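Local coordinates for protein methyl-coenzyme M reductase I beta subunit (Methanosarcina barkeri, PDB 1E6Y) that forms, with its partner subunits, methyl-coenzyme M reductase, the F430-dependent enzyme that releases methane from methyl-coenzyme M with coenzyme B as reductant in the final step of methanogenesis, at residues Asp79-Asn84 with Thr135-Asp140; Gln179-Glu182 with Phe186-Arg189; Ile278-Thr283 with Asn289-Asn294; Leu308-Val313 with Ser325-Tyr330. All blocks are in the same frame, centred on the assembly; numbering follows the deposited sequence.

Interaction 1 of 4, residues Asp79-Asn84 with Thr135-Asp140; sequences DAIAEN and TQTIMD
Ile81 meets Thr137 through methyl groups. Its branch CG2 lies 4.1 Å from Thr137 CG2, and Ile81 CA is about as near, at 4.0 Å from Thr137 CG2. The isoleucine also packs on Ile74 and Met141, so this end of the contact is apolar and buried. One helical turn further on, Asn84 comes closest to the other helix, with its CA 6.3 Å from Thr137 CA. The two residues put helix 78-89 against helix 125-141 in the N-terminal part of the subunit, a plain helix-helix contact far from the bound cofactors. Asn84 has CG anti to its own N (chi1 -163°), which carries the amide across to Thr137. Asn84 ND2 donates to Thr137 OG1 at 2.8 Å, and the bond is nearly straight (165°) and in the amide plane. Thr137 OG1 is itself bonded to Ala133 O in its own helix. The second hydrogen of Asn84 ND2 goes to a water at 2.8 Å, which donates to Asp140 OD2. With an alanine at Asn84, Thr137 OG1 would probably lose its amide donor and the water link to Asp140 would be broken. Gln136 NE2 also donates to Asp140 OD2, from above the carboxylate plane.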
loop_
_atom_site.group_PDB
_atom_site.type_symbol
_atom_site.label_atom_id
_atom_site.label_comp_id
_atom_site.label_asym_id
_atom_site.label_seq_id
_atom_site.Cartn_x
_atom_site.Cartn_y
_atom_site.Cartn_z
ATOM N N ASP E 79 33.433 -11.942 20.091
ATOM C CA ASP E 79 33.419 -11.567 21.502
ATOM C C ASP E 79 33.655 -10.074 21.711
ATOM O O ASP E 79 32.957 -9.435 22.499
ATOM C CB ASP E 79 34.463 -12.372 22.278
ATOM C CG ASP E 79 34.002 -13.782 22.573
ATOM O OD1 ASP E 79 32.903 -13.947 23.149
ATOM O OD2 ASP E 79 34.730 -14.730 22.212
ATOM N N ALA E 80 34.640 -9.527 21.002
ATOM C CA ALA E 80 34.937 -8.100 21.073
ATOM C C ALA E 80 33.775 -7.286 20.503
ATOM O O ALA E 80 33.397 -6.250 21.055
ATOM C CB ALA E 80 36.220 -7.795 20.312
ATOM N N ILE E 81 33.159 -7.810 19.447
ATOM C CA ILE E 81 31.995 -7.173 18.847
ATOM C C ILE E 81 30.809 -7.171 19.814
ATOM O O ILE E 81 30.223 -6.120 20.071
ATOM C CB ILE E 81 31.612 -7.868 17.516
ATOM C CG1 ILE E 81 32.669 -7.539 16.456
ATOM C CG2 ILE E 81 30.225 -7.415 17.048
ATOM C CD1 ILE E 81 32.471 -8.247 15.134
ATOM N N ALA E 82 30.567 -8.310 20.461
ATOM C CA ALA E 82 29.510 -8.418 21.466
ATOM C C ALA E 82 29.704 -7.415 22.604
ATOM O O ALA E 82 28.746 -6.774 23.044
ATOM C CB ALA E 82 29.456 -9.840 22.021
ATOM N N GLU E 83 30.948 -7.256 23.049
ATOM C CA GLU E 83 31.281 -6.326 24.130
ATOM C C GLU E 83 30.925 -4.898 23.749
ATOM O O GLU E 83 30.307 -4.170 24.528
ATOM C CB GLU E 83 32.778 -6.375 24.445
ATOM C CG GLU E 83 33.273 -7.651 25.092
ATOM C CD GLU E 83 34.792 -7.685 25.200
ATOM O OE1 GLU E 83 35.383 -6.671 25.642
ATOM O OE2 GLU E 83 35.395 -8.716 24.820
ATOM N N ASN E 84 31.381 -4.488 22.569
ATOM C CA ASN E 84 31.208 -3.114 22.119
ATOM C C ASN E 84 29.756 -2.824 21.767
ATOM O O ASN E 84 29.258 -1.726 22.023
ATOM C CB ASN E 84 32.104 -2.834 20.911
ATOM C CG ASN E 84 32.289 -1.355 20.662
ATOM O OD1 ASN E 84 32.970 -0.665 21.424
ATOM N ND2 ASN E 84 31.641 -0.844 19.619
ATOM N N THR E 135 26.574 -1.772 13.388
ATOM C CA THR E 135 27.127 -0.944 12.313
ATOM C C THR E 135 28.277 -0.065 12.815
ATOM O O THR E 135 29.354 -0.047 12.214
ATOM C CB THR E 135 26.037 -0.045 11.680
ATOM O OG1 THR E 135 24.990 -0.866 11.146
ATOM C CG2 THR E 135 26.623 0.802 10.558
ATOM N N GLN E 136 28.057 0.626 13.933
ATOM C CA GLN E 136 29.084 1.472 14.540
ATOM C C GLN E 136 30.301 0.660 14.990
ATOM O O GLN E 136 31.445 1.084 14.788
ATOM C CB GLN E 136 28.507 2.236 15.734
ATOM C CG GLN E 136 29.525 3.104 16.473
ATOM C CD GLN E 136 29.949 4.328 15.676
ATOM O OE1 GLN E 136 29.116 5.156 15.303
ATOM N NE2 GLN E 136 31.252 4.471 15.451
ATOM N N THR E 137 30.050 -0.514 15.567
ATOM C CA THR E 137 31.118 -1.379 16.062
ATOM C C THR E 137 32.030 -1.864 14.937
ATOM O O THR E 137 33.255 -1.838 15.073
ATOM C CB THR E 137 30.539 -2.599 16.820
ATOM O OG1 THR E 137 29.845 -2.148 17.989
ATOM C CG2 THR E 137 31.654 -3.560 17.239
ATOM N N ILE E 138 31.434 -2.255 13.812
ATOM C CA ILE E 138 32.204 -2.722 12.661
ATOM C C ILE E 138 32.983 -1.576 12.017
ATOM O O ILE E 138 34.155 -1.732 11.664
ATOM C CB ILE E 138 31.286 -3.388 11.607
ATOM C CG1 ILE E 138 30.680 -4.670 12.185
ATOM C CG2 ILE E 138 32.072 -3.702 10.338
ATOM C CD1 ILE E 138 29.726 -5.378 11.249
ATOM N N MET E 139 32.355 -0.406 11.941
ATOM C CA MET E 139 32.994 0.780 11.380
ATOM C C MET E 139 34.279 1.104 12.139
ATOM O O MET E 139 35.328 1.327 11.535
ATOM C CB MET E 139 32.038 1.974 11.449
ATOM C CG MET E 139 32.230 2.998 10.340
ATOM S SD MET E 139 31.623 2.421 8.742
ATOM C CE MET E 139 29.853 2.336 9.062
ATOM N N ASP E 140 34.205 1.035 13.463
ATOM C CA ASP E 140 35.344 1.343 14.326
ATOM C C ASP E 140 36.402 0.244 14.329
ATOM O O ASP E 140 37.589 0.517 14.164
ATOM C CB ASP E 140 34.865 1.587 15.758
ATOM C CG ASP E 140 34.164 2.921 15.923
ATOM O OD1 ASP E 140 34.475 3.869 15.170
ATOM O OD2 ASP E 140 33.303 3.025 16.818
HETATM O O HOH W 1 32.338 1.801 19.019
#

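Interaction 2 of 4, residues Gln179-Glu182 with Phe186-Arg189; sequences QNNE and FSLR
Asn181 turns its flat amide toward Ser187, and its ND2 reaches the serine hydroxyl. Asn181 ND2 donates to Ser187 OG at 2.8 Å, with a nearly straight N-H...O angle of 172°. The hydroxyl lies in the amide plane, only 4° out of it. Asn181 CG sits anti to its carbonyl carbon (chi1 -76°), and this brings the amide across to the turn at 186-187. The amide also lies against the backbone there. Asn181 OD1 is 3.6 Å from Phe186 C, and Asn181 CG is 4.0 Å from Phe186 CB. Phe186 thus touches the asparagine through its CB, while one face of its ring takes Arg189 CD, 3.9 Å above the plane and toward the rim. The contact closes a short turn within the connection between strand 171-172 and helix 193-199, and Arg189 N to Phe186 O (2.9 Å) belongs to the 3-10 segment 187-189 that follows. Replacing Asn181 with a leucine would probably cost Ser187 OG its amide donor and remove the polar link between the two sides of the turn. The loop lies at a subunit interface. Ser187 OG is also bonded to Asp122 OD1 of the second beta subunit, and Asn181 O accepts from Gln179 NE2 of that subunit. Within the chain, Asn375 bonds to the backbone of both Asn180 and Glu182.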
loop_
_atom_site.group_PDB
_atom_site.type_symbol
_atom_site.label_atom_id
_atom_site.label_comp_id
_atom_site.label_asym_id
_atom_site.label_seq_id
_atom_site.Cartn_x
_atom_site.Cartn_y
_atom_site.Cartn_z
ATOM N N GLN E 179 4.098 -1.803 10.439
ATOM C CA GLN E 179 3.334 -1.489 9.235
ATOM C C GLN E 179 2.753 -2.723 8.550
ATOM O O GLN E 179 1.918 -2.594 7.660
ATOM C CB GLN E 179 4.194 -0.716 8.233
ATOM C CG GLN E 179 4.672 0.638 8.729
ATOM C CD GLN E 179 6.109 0.602 9.199
ATOM O OE1 GLN E 179 6.475 -0.221 10.040
ATOM N NE2 GLN E 179 6.941 1.465 8.630
ATOM N N ASN E 180 3.205 -3.911 8.948
ATOM C CA ASN E 180 2.651 -5.147 8.405
ATOM C C ASN E 180 1.369 -5.584 9.109
ATOM O O ASN E 180 0.703 -6.514 8.659
ATOM C CB ASN E 180 3.679 -6.280 8.462
ATOM C CG ASN E 180 4.718 -6.179 7.360
ATOM O OD1 ASN E 180 4.514 -5.482 6.366
ATOM N ND2 ASN E 180 5.835 -6.878 7.528
ATOM N N ASN E 181 1.012 -4.897 10.193
ATOM C CA ASN E 181 -0.224 -5.195 10.917
ATOM C C ASN E 181 -1.431 -5.021 10.014
ATOM O O ASN E 181 -1.581 -3.989 9.363
ATOM C CB ASN E 181 -0.389 -4.268 12.122
ATOM C CG ASN E 181 0.504 -4.646 13.282
ATOM O OD1 ASN E 181 1.184 -5.675 13.254
ATOM N ND2 ASN E 181 0.500 -3.818 14.320
ATOM N N GLU E 182 -2.311 -6.016 10.007
ATOM C CA GLU E 182 -3.591 -5.878 9.329
ATOM C C GLU E 182 -4.532 -5.014 10.157
ATOM O O GLU E 182 -5.213 -4.135 9.630
ATOM C CB GLU E 182 -4.225 -7.248 9.100
ATOM C CG GLU E 182 -3.443 -8.130 8.147
ATOM C CD GLU E 182 -4.322 -8.866 7.149
ATOM O OE1 GLU E 182 -5.566 -8.876 7.307
ATOM O OE2 GLU E 182 -3.759 -9.464 6.211
ATOM N N PHE E 186 -2.395 -5.763 16.575
ATOM C CA PHE E 186 -2.040 -7.013 15.907
ATOM C C PHE E 186 -0.555 -7.362 15.903
ATOM O O PHE E 186 -0.175 -8.415 15.396
ATOM C CB PHE E 186 -2.554 -7.004 14.463
ATOM C CG PHE E 186 -3.898 -7.655 14.297
ATOM C CD1 PHE E 186 -5.050 -7.023 14.754
ATOM C CD2 PHE E 186 -4.008 -8.913 13.703
ATOM C CE1 PHE E 186 -6.299 -7.637 14.623
ATOM C CE2 PHE E 186 -5.250 -9.535 13.568
ATOM C CZ PHE E 186 -6.398 -8.897 14.028
ATOM N N SER E 187 0.280 -6.509 16.490
ATOM C CA SER E 187 1.730 -6.704 16.421
ATOM C C SER E 187 2.196 -8.040 17.003
ATOM O O SER E 187 3.005 -8.738 16.392
ATOM C CB SER E 187 2.454 -5.556 17.120
ATOM O OG SER E 187 2.283 -4.341 16.411
ATOM N N LEU E 188 1.651 -8.413 18.160
ATOM C CA LEU E 188 2.020 -9.669 18.813
ATOM C C LEU E 188 1.392 -10.879 18.121
ATOM O O LEU E 188 1.729 -12.023 18.430
ATOM C CB LEU E 188 1.617 -9.643 20.294
ATOM C CG LEU E 188 2.282 -8.554 21.142
ATOM C CD1 LEU E 188 1.708 -8.552 22.550
ATOM C CD2 LEU E 188 3.786 -8.777 21.169
ATOM N N ARG E 189 0.481 -10.623 17.185
ATOM C CA ARG E 189 -0.079 -11.698 16.369
ATOM C C ARG E 189 0.733 -11.962 15.125
ATOM O O ARG E 189 0.584 -13.018 14.502
ATOM C CB ARG E 189 -1.533 -11.372 16.030
ATOM C CG ARG E 189 -2.378 -11.087 17.265
ATOM C CD ARG E 189 -3.871 -11.153 16.987
ATOM N NE ARG E 189 -4.259 -12.546 16.706
ATOM C CZ ARG E 189 -5.509 -12.813 16.280
ATOM N NH1 ARG E 189 -5.772 -14.103 16.078
ATOM N NH2 ARG E 189 -6.375 -11.838 16.099
#

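Interaction 3 of 4, residues Ile278-Thr283 with Asn289-Asn294; sequences ISVDKT and NFYKAN
With chi1 near -60° in both (-59° and -63°), Thr283 OG1 and Asn289 CG lie anti to the carbonyl carbons, and the side chains run side by side. Thr283 OG1 donates to Asn289 OD1 at 2.8 Å. Lys282 starts out extended, then bends at its third and fourth torsions. This folds its NZ back to 3.4 Å from Phe290 CD1, while the ammonium forms a salt bridge with Glu230 of the gamma subunit. Asp281 and Lys292 cross at about a right angle. Their charges do not touch directly, but a water joins Asp281 OD2 to Lys292 NZ. Asp281 OD1 makes its salt bridge with Arg234 of the gamma subunit. Ile278, on the face of Thr283 and Asn289, puts CD1 3.8 Å from Tyr291 CD2, and Val280 CG2 touches the same ring at CE2. At the far end Asn294 ND2 donates to Ser279 OG at 2.9 Å, in its own amide plane. Ser279 and Lys292 form a hydrogen-bonded pair, with Lys292 N to Ser279 O at 2.7 Å. Phe290 O accepts from Asp281 N (2.7 Å) and Lys282 N (3.2 Å). The result is a two-stranded antiparallel beta hairpin with a classic beta bulge, where Asp281 and Lys282 both face Phe290.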
loop_
_atom_site.group_PDB
_atom_site.type_symbol
_atom_site.label_atom_id
_atom_site.label_comp_id
_atom_site.label_asym_id
_atom_site.label_seq_id
_atom_site.Cartn_x
_atom_site.Cartn_y
_atom_site.Cartn_z
ATOM N N ILE E 278 -22.353 -28.870 29.955
ATOM C CA ILE E 278 -23.460 -29.021 29.010
ATOM C C ILE E 278 -24.474 -30.060 29.487
ATOM O O ILE E 278 -24.130 -30.990 30.220
ATOM C CB ILE E 278 -22.965 -29.412 27.586
ATOM C CG1 ILE E 278 -22.332 -30.808 27.597
ATOM C CG2 ILE E 278 -21.969 -28.382 27.081
ATOM C CD1 ILE E 278 -22.029 -31.361 26.215
ATOM N N SER E 279 -25.730 -29.865 29.095
ATOM C CA SER E 279 -26.818 -30.772 29.452
ATOM C C SER E 279 -27.693 -30.999 28.229
ATOM O O SER E 279 -27.725 -30.167 27.322
ATOM C CB SER E 279 -27.675 -30.168 30.571
ATOM O OG SER E 279 -26.922 -29.977 31.754
ATOM N N VAL E 280 -28.422 -32.113 28.218
ATOM C CA VAL E 280 -29.448 -32.331 27.203
ATOM C C VAL E 280 -30.531 -31.269 27.368
ATOM O O VAL E 280 -30.981 -31.000 28.485
ATOM C CB VAL E 280 -30.084 -33.738 27.321
ATOM C CG1 VAL E 280 -31.234 -33.885 26.325
ATOM C CG2 VAL E 280 -29.037 -34.807 27.066
ATOM N N ASP E 281 -30.822 -30.569 26.276
ATOM C CA ASP E 281 -31.844 -29.525 26.253
ATOM C C ASP E 281 -33.177 -30.113 25.794
ATOM O O ASP E 281 -34.209 -29.924 26.438
ATOM C CB ASP E 281 -31.411 -28.398 25.306
ATOM C CG ASP E 281 -32.368 -27.215 25.309
ATOM O OD1 ASP E 281 -32.491 -26.551 24.257
ATOM O OD2 ASP E 281 -32.968 -26.921 26.365
ATOM N N LYS E 282 -33.130 -30.861 24.697
ATOM C CA LYS E 282 -34.318 -31.487 24.133
ATOM C C LYS E 282 -33.902 -32.713 23.324
ATOM O O LYS E 282 -32.783 -32.778 22.808
ATOM C CB LYS E 282 -35.062 -30.491 23.235
ATOM C CG LYS E 282 -36.461 -30.938 22.834
ATOM C CD LYS E 282 -37.192 -29.881 22.007
ATOM C CE LYS E 282 -36.857 -29.994 20.526
ATOM N NZ LYS E 282 -35.427 -29.677 20.263
ATOM N N THR E 283 -34.772 -33.716 23.291
ATOM C CA THR E 283 -34.545 -34.890 22.461
ATOM C C THR E 283 -35.486 -34.879 21.265
ATOM O O THR E 283 -36.688 -34.643 21.402
ATOM C CB THR E 283 -34.745 -36.195 23.260
ATOM O OG1 THR E 283 -33.838 -36.214 24.369
ATOM C CG2 THR E 283 -34.467 -37.408 22.388
ATOM N N ASN E 289 -30.094 -36.145 20.803
ATOM C CA ASN E 289 -30.120 -35.179 21.897
ATOM C C ASN E 289 -29.499 -33.845 21.492
ATOM O O ASN E 289 -28.317 -33.776 21.144
ATOM C CB ASN E 289 -29.372 -35.731 23.114
ATOM C CG ASN E 289 -30.016 -36.980 23.673
ATOM O OD1 ASN E 289 -31.201 -36.985 24.004
ATOM N ND2 ASN E 289 -29.247 -38.059 23.755
ATOM N N PHE E 290 -30.315 -32.796 21.520
ATOM C CA PHE E 290 -29.825 -31.432 21.367
ATOM C C PHE E 290 -29.344 -30.951 22.728
ATOM O O PHE E 290 -30.119 -30.909 23.686
ATOM C CB PHE E 290 -30.944 -30.512 20.867
ATOM C CG PHE E 290 -31.367 -30.776 19.445
ATOM C CD1 PHE E 290 -32.658 -31.217 19.160
ATOM C CD2 PHE E 290 -30.496 -30.529 18.387
ATOM C CE1 PHE E 290 -33.075 -31.403 17.844
ATOM C CE2 PHE E 290 -30.906 -30.711 17.064
ATOM C CZ PHE E 290 -32.197 -31.150 16.794
ATOM N N TYR E 291 -28.059 -30.629 22.825
ATOM C CA TYR E 291 -27.487 -30.157 24.082
ATOM C C TYR E 291 -27.604 -28.647 24.225
ATOM O O TYR E 291 -27.883 -27.943 23.254
ATOM C CB TYR E 291 -26.018 -30.578 24.190
ATOM C CG TYR E 291 -25.831 -32.045 24.496
ATOM C CD1 TYR E 291 -25.985 -33.009 23.502
ATOM C CD2 TYR E 291 -25.593 -32.476 25.800
ATOM C CE1 TYR E 291 -25.920 -34.366 23.800
ATOM C CE2 TYR E 291 -25.527 -33.828 26.111
ATOM C CZ TYR E 291 -25.694 -34.768 25.107
ATOM O OH TYR E 291 -25.663 -36.105 25.419
ATOM N N LYS E 292 -27.499 -28.176 25.464
ATOM C CA LYS E 292 -27.360 -26.751 25.749
ATOM C C LYS E 292 -26.111 -26.537 26.600
ATOM O O LYS E 292 -25.718 -27.416 27.370
ATOM C CB LYS E 292 -28.587 -26.221 26.497
ATOM C CG LYS E 292 -28.814 -26.860 27.857
ATOM C CD LYS E 292 -30.054 -26.302 28.533
ATOM C CE LYS E 292 -30.403 -27.096 29.785
ATOM N NZ LYS E 292 -31.569 -26.503 30.504
ATOM N N ALA E 293 -25.448 -25.404 26.393
ATOM C CA ALA E 293 -24.308 -25.027 27.216
ATOM C C ALA E 293 -24.793 -24.248 28.436
ATOM O O ALA E 293 -25.446 -23.211 28.305
ATOM C CB ALA E 293 -23.329 -24.185 26.400
ATOM N N ASN E 294 -24.508 -24.782 29.620
ATOM C CA ASN E 294 -24.894 -24.140 30.873
ATOM C C ASN E 294 -23.946 -22.995 31.219
ATOM O O ASN E 294 -24.314 -22.070 31.946
ATOM C CB ASN E 294 -24.910 -25.167 32.006
ATOM C CG ASN E 294 -25.855 -26.324 31.730
ATOM O OD1 ASN E 294 -27.021 -26.122 31.385
ATOM N ND2 ASN E 294 -25.349 -27.543 31.858
HETATM O O HOH W 2 -33.832 -27.404 29.051
#

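Interaction 4 of 4, residues Leu308-Val313 with Ser325-Tyr330; sequences LAATLV and SSTLLY
The flat group at the contact is the Ala310-Thr311 peptide, and Thr327 CG2 sits over one of its faces. This methyl lies 3.4 Å from both Ala310 C and Thr311 N. Helices 296-318 and 323-339 form a helical hairpin joined by a short turn. The ring of Tyr330 is on the side of its helix turned from the contact. One of its faces takes Leu329 CD2, near the rim, and its OH is bonded to Thr116 of the gamma subunit. The two helix segments run roughly antiparallel, at 143°, and the axes approach to 8.9 Å. Ala310 and the two threonines are small, consistent with the close approach, and the CA atoms of Thr311 and Thr327 are 5.8 Å apart. In Thr327, OG1 lies anti to the carbonyl carbon (chi1 -63°), which puts CG2 anti to the backbone N and turned toward Ala310. The same methyl touches Ala310 CB at 3.6 Å. No hydrogen bond links the two segments, yet both hydroxyls are satisfied. Thr327 OG1 is bonded to Asn323 O and to Asn314 ND2, the latter on the opposite helix of the hairpin, and Thr311 OG1 to Thr307 O. Cys389 of helix 387-395 packs on both Thr311 and Leu328. The side chain of Leu328 comes across obliquely, with an unusual first torsion of -91°. Its CD1 presses close on Thr311 OG1, at 3.2 Å.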
loop_
_atom_site.group_PDB
_atom_site.type_symbol
_atom_site.label_atom_id
_atom_site.label_comp_id
_atom_site.label_asym_id
_atom_site.label_seq_id
_atom_site.Cartn_x
_atom_site.Cartn_y
_atom_site.Cartn_z
ATOM N N LEU E 308 -7.201 -28.332 20.147
ATOM C CA LEU E 308 -5.764 -28.541 20.297
ATOM C C LEU E 308 -5.437 -30.007 20.587
ATOM O O LEU E 308 -4.475 -30.550 20.043
ATOM C CB LEU E 308 -5.205 -27.649 21.408
ATOM C CG LEU E 308 -3.697 -27.746 21.675
ATOM C CD1 LEU E 308 -2.908 -27.486 20.398
ATOM C CD2 LEU E 308 -3.313 -26.746 22.752
ATOM N N ALA E 309 -6.258 -30.652 21.411
ATOM C CA ALA E 309 -6.072 -32.069 21.716
ATOM C C ALA E 309 -6.153 -32.913 20.446
ATOM O O ALA E 309 -5.285 -33.753 20.191
ATOM C CB ALA E 309 -7.115 -32.530 22.726
ATOM N N ALA E 310 -7.137 -32.605 19.603
ATOM C CA ALA E 310 -7.306 -33.288 18.325
ATOM C C ALA E 310 -6.112 -33.044 17.408
ATOM O O ALA E 310 -5.696 -33.942 16.682
ATOM C CB ALA E 310 -8.593 -32.830 17.648
ATOM N N THR E 311 -5.560 -31.832 17.450
ATOM C CA THR E 311 -4.366 -31.497 16.673
ATOM C C THR E 311 -3.177 -32.341 17.124
ATOM O O THR E 311 -2.482 -32.942 16.302
ATOM C CB THR E 311 -3.998 -29.998 16.814
ATOM O OG1 THR E 311 -5.035 -29.190 16.242
ATOM C CG2 THR E 311 -2.685 -29.698 16.103
ATOM N N LEU E 312 -2.968 -32.411 18.435
ATOM C CA LEU E 312 -1.868 -33.187 18.991
ATOM C C LEU E 312 -1.999 -34.674 18.659
ATOM O O LEU E 312 -1.011 -35.327 18.327
ATOM C CB LEU E 312 -1.790 -32.979 20.508
ATOM C CG LEU E 312 -1.360 -31.575 20.950
ATOM C CD1 LEU E 312 -1.393 -31.469 22.465
ATOM C CD2 LEU E 312 0.035 -31.281 20.432
ATOM N N VAL E 313 -3.237 -35.159 18.609
ATOM C CA VAL E 313 -3.507 -36.561 18.299
ATOM C C VAL E 313 -3.371 -36.851 16.802
ATOM O O VAL E 313 -2.732 -37.831 16.413
ATOM C CB VAL E 313 -4.920 -36.977 18.791
ATOM C CG1 VAL E 313 -5.292 -38.361 18.262
ATOM C CG2 VAL E 313 -4.960 -36.972 20.312
ATOM N N SER E 325 -4.845 -28.235 9.628
ATOM C CA SER E 325 -5.891 -27.420 9.010
ATOM C C SER E 325 -7.230 -28.150 8.981
ATOM O O SER E 325 -8.256 -27.596 9.377
ATOM C CB SER E 325 -5.488 -26.975 7.594
ATOM O OG SER E 325 -5.263 -28.072 6.728
ATOM N N SER E 326 -7.194 -29.430 8.620
ATOM C CA SER E 326 -8.406 -30.245 8.581
ATOM C C SER E 326 -8.858 -30.643 9.986
ATOM O O SER E 326 -10.055 -30.789 10.241
ATOM C CB SER E 326 -8.175 -31.496 7.728
ATOM O OG SER E 326 -7.020 -32.196 8.154
ATOM N N THR E 327 -7.902 -30.778 10.903
ATOM C CA THR E 327 -8.214 -31.108 12.293
ATOM C C THR E 327 -9.056 -30.011 12.943
ATOM O O THR E 327 -10.071 -30.294 13.573
ATOM C CB THR E 327 -6.930 -31.310 13.129
ATOM O OG1 THR E 327 -6.195 -32.429 12.618
ATOM C CG2 THR E 327 -7.278 -31.565 14.580
ATOM N N LEU E 328 -8.635 -28.761 12.771
ATOM C CA LEU E 328 -9.354 -27.615 13.324
ATOM C C LEU E 328 -10.752 -27.491 12.717
ATOM O O LEU E 328 -11.714 -27.171 13.417
ATOM C CB LEU E 328 -8.560 -26.326 13.075
ATOM C CG LEU E 328 -7.560 -25.870 14.145
ATOM C CD1 LEU E 328 -6.669 -27.026 14.574
ATOM C CD2 LEU E 328 -6.724 -24.716 13.599
ATOM N N LEU E 329 -10.861 -27.790 11.422
ATOM C CA LEU E 329 -12.142 -27.754 10.721
ATOM C C LEU E 329 -13.061 -28.851 11.244
ATOM O O LEU E 329 -14.139 -28.577 11.776
ATOM C CB LEU E 329 -11.928 -27.937 9.214
ATOM C CG LEU E 329 -12.951 -27.339 8.237
ATOM C CD1 LEU E 329 -12.443 -27.545 6.818
ATOM C CD2 LEU E 329 -14.324 -27.978 8.401
ATOM N N TYR E 330 -12.597 -30.091 11.149
ATOM C CA TYR E 330 -13.465 -31.231 11.380
ATOM C C TYR E 330 -13.727 -31.569 12.834
ATOM O O TYR E 330 -14.820 -32.022 13.161
ATOM C CB TYR E 330 -12.946 -32.448 10.614
ATOM C CG TYR E 330 -13.183 -32.298 9.134
ATOM C CD1 TYR E 330 -12.128 -32.015 8.269
ATOM C CD2 TYR E 330 -14.481 -32.183 8.642
ATOM C CE1 TYR E 330 -12.362 -31.593 6.962
ATOM C CE2 TYR E 330 -14.725 -31.763 7.344
ATOM C CZ TYR E 330 -13.668 -31.457 6.513
ATOM O OH TYR E 330 -13.926 -30.923 5.274
#

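Interactions 1, 2 and 4 are buried, while interaction 3 is only partly so and lies about 36 Å from the chain centre. Interactions 1 and 4 both pair helices, but the first adds an amide-hydroxyl bond and a water to its methyl contact, whereas the second has only van der Waals contact between its segments, with a Thr327-Asn314 hydrogen bond just beyond them. Interaction 2, nearest the chain centre, joins two points of one loop by one such amide-hydroxyl bond at the beta-beta interface. Interaction 3 depends chiefly on backbone bonds and sends Asp281 and Lys282 to salt bridges with the gamma subunit. Strand 289-293 is followed by helix 296-318, yet interactions 3 and 4 have centres 24 Å apart.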